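Endoglucanase, glycoside hydrolase family 5 protein (Cytophaga hutchinsonii, PDB 5IHS) probably hydrolyses internal beta-1,4-glucosidic bonds of cellulose, as an endoglucanase of glycoside hydrolase family 5 with a TIM-barrel fold. Local coordinates at residues D170-P173 / Y174-V178. Numbering follows the deposited sequence.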
ATOM      1  N   ASP A 170      -8.518   6.112 -19.395  1.00 11.11           N
ATOM      2  CA  ASP A 170      -8.925   6.679 -18.107  1.00 10.89           C
ATOM      3  C   ASP A 170      -7.785   6.718 -17.098  1.00  9.70           C
ATOM      4  O   ASP A 170      -7.471   7.791 -16.566  1.00 10.62           O
ATOM      5  CB  ASP A 170     -10.082   5.872 -17.490  1.00 13.09           C
ATOM      6  CG  ASP A 170     -11.315   5.870 -18.325  1.00 16.45           C
ATOM      7  OD1 ASP A 170     -11.691   6.955 -18.802  1.00 18.02           O
ATOM      8  OD2 ASP A 170     -11.911   4.776 -18.481  1.00 17.26           O
ATOM      9  N   ILE A 171      -7.178   5.570 -16.793  1.00  8.50           N
ATOM     10  CA  ILE A 171      -6.237   5.511 -15.681  1.00  8.24           C
ATOM     11  C   ILE A 171      -4.956   6.253 -16.025  1.00  8.26           C
ATOM     12  O   ILE A 171      -4.461   7.075 -15.239  1.00  8.42           O
ATOM     13  CB  ILE A 171      -5.917   4.061 -15.275  1.00  8.25           C
ATOM     14  CG1 ILE A 171      -7.176   3.231 -14.987  1.00  8.22           C
ATOM     15  CG2 ILE A 171      -4.974   4.079 -14.076  1.00  8.76           C
ATOM     16  CD1 ILE A 171      -6.924   1.725 -14.909  1.00  8.35           C
ATOM     17  N   LYS A 172      -4.353   5.913 -17.168  1.00  8.25           N
ATOM     18  CA  LYS A 172      -3.044   6.482 -17.493  1.00  8.84           C
ATOM     19  C   LYS A 172      -3.096   7.998 -17.596  1.00  9.08           C
ATOM     20  O   LYS A 172      -2.245   8.669 -16.983  1.00  9.19           O
ATOM     21  CB  LYS A 172      -2.442   5.813 -18.736  1.00  9.48           C
ATOM     22  CG  LYS A 172      -0.998   6.214 -18.963  1.00 10.18           C
ATOM     23  CD  LYS A 172      -0.382   5.602 -20.217  1.00 11.10           C
ATOM     24  CE  LYS A 172       1.101   5.908 -20.269  1.00 13.76           C
ATOM     25  NZ  LYS A 172       1.676   5.798 -21.614  1.00 15.94           N
ATOM     26  N   PRO A 173      -4.040   8.604 -18.332  1.00  9.75           N
ATOM     27  CA  PRO A 173      -4.080  10.078 -18.375  1.00 10.09           C
ATOM     28  C   PRO A 173      -4.319  10.703 -17.010  1.00  9.62           C
ATOM     29  O   PRO A 173      -3.704  11.729 -16.686  1.00  9.95           O
ATOM     30  CB  PRO A 173      -5.208  10.378 -19.375  1.00 11.92           C
ATOM     31  CG  PRO A 173      -5.357   9.151 -20.171  1.00 11.84           C
ATOM     32  CD  PRO A 173      -5.010   8.008 -19.271  1.00 10.28           C
ATOM     33  N   TYR A 174      -5.197  10.114 -16.190  1.00  9.08           N
ATOM     34  CA  TYR A 174      -5.386  10.609 -14.831  1.00  8.72           C
ATOM     35  C   TYR A 174      -4.073  10.568 -14.061  1.00  8.35           C
ATOM     36  O   TYR A 174      -3.676  11.553 -13.418  1.00  8.70           O
ATOM     37  CB  TYR A 174      -6.450   9.776 -14.101  1.00  9.11           C
ATOM     38  CG  TYR A 174      -6.329   9.905 -12.599  1.00  8.35           C
ATOM     39  CD1 TYR A 174      -6.927  10.963 -11.922  1.00  8.97           C
ATOM     40  CD2 TYR A 174      -5.584   9.002 -11.858  1.00  8.18           C
ATOM     41  CE1 TYR A 174      -6.791  11.111 -10.554  1.00  8.75           C
ATOM     42  CE2 TYR A 174      -5.449   9.147 -10.497  1.00  7.94           C
ATOM     43  CZ  TYR A 174      -6.046  10.205  -9.848  1.00  8.41           C
ATOM     44  OH  TYR A 174      -5.925  10.385  -8.492  1.00  8.42           O
ATOM     45  N   ALA A 175      -3.384   9.428 -14.115  1.00  8.20           N
ATOM     46  CA  ALA A 175      -2.169   9.257 -13.328  1.00  8.28           C
ATOM     47  C   ALA A 175      -1.077  10.206 -13.786  1.00  8.55           C
ATOM     48  O   ALA A 175      -0.349  10.762 -12.962  1.00  9.01           O
ATOM     49  CB  ALA A 175      -1.683   7.810 -13.398  1.00  9.27           C
ATOM     50  N   GLU A 176      -0.933  10.381 -15.094  1.00  9.09           N
ATOM     51  CA  GLU A 176       0.072  11.300 -15.610  1.00 10.14           C
ATOM     52  C   GLU A 176      -0.152  12.720 -15.097  1.00 10.11           C
ATOM     53  O   GLU A 176       0.808  13.424 -14.768  1.00 10.56           O
ATOM     54  CB  GLU A 176       0.095  11.222 -17.137  1.00 12.15           C
ATOM     55  CG  GLU A 176       0.730   9.925 -17.618  1.00 15.51           C
ATOM     56  CD  GLU A 176       0.647   9.721 -19.103  1.00 20.43           C
ATOM     57  OE1 GLU A 176      -0.352  10.157 -19.722  1.00 22.32           O
ATOM     58  OE2 GLU A 176       1.585   9.107 -19.649  1.00 22.24           O
ATOM     59  N   GLY A 177      -1.411  13.163 -15.029  1.00 10.44           N
ATOM     60  CA  GLY A 177      -1.690  14.490 -14.504  1.00 10.92           C
ATOM     61  C   GLY A 177      -1.296  14.633 -13.045  1.00 10.66           C
ATOM     62  O   GLY A 177      -0.752  15.659 -12.633  1.00 11.72           O
ATOM     63  N   VAL A 178      -1.579  13.607 -12.239  1.00  9.19           N
ATOM     64  CA  VAL A 178      -1.211  13.646 -10.824  1.00  8.64           C
ATOM     65  C   VAL A 178       0.304  13.545 -10.648  1.00  8.76           C
ATOM     66  O   VAL A 178       0.895  14.246  -9.818  1.00  9.03           O
ATOM     67  CB  VAL A 178      -1.963  12.561 -10.032  1.00  8.25           C
ATOM     68  CG1 VAL A 178      -1.493  12.531  -8.580  1.00  8.59           C
ATOM     69  CG2 VAL A 178      -3.467  12.813 -10.075  1.00  9.49           C
TER
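D170 O accepts the backbone N-H of Y174 at 3.3 Å, while the D170 carboxylate turns back to the N-H of S166. A175 N lies 2.8 Å from I171 O, and the same oxygen sits near the plane of the Y174 ring, at its edge, 4.1 Å from CD2. With CG anti to the backbone N (chi1 159°), that ring is carried off the turn to meet Y158 edge-to-face, and its hydroxyl bonds V157 O. K172 O receives E176 N at 2.9 Å. E176 CG, anti to the carbonyl carbon (chi1 -73°), lies 3.3 Å from K172 O, and the two side chains cross at an angle: E176 OE2 meets K172 CE at 3.3 Å, whereas NZ stays 3.8 Å from OE2, a long salt bridge. N208 OD1 and P209 O hydrogen-bond NZ, E176 being the weaker partner. Replacing E176 by an alanine is likely to cost K172 this bridge and the carboxylate against CE, leaving NZ to N208 and P209. The helix is kinked at P173, consistent with a nitrogen that has no hydrogen for the preceding turn, yet P173 O takes G177 N at 3.2 Å. Successive i to i+4 bonds define an alpha-helix, here 167-185, the helical crossover between parallel strands 153-156 and 191-193 of the TIM barrel.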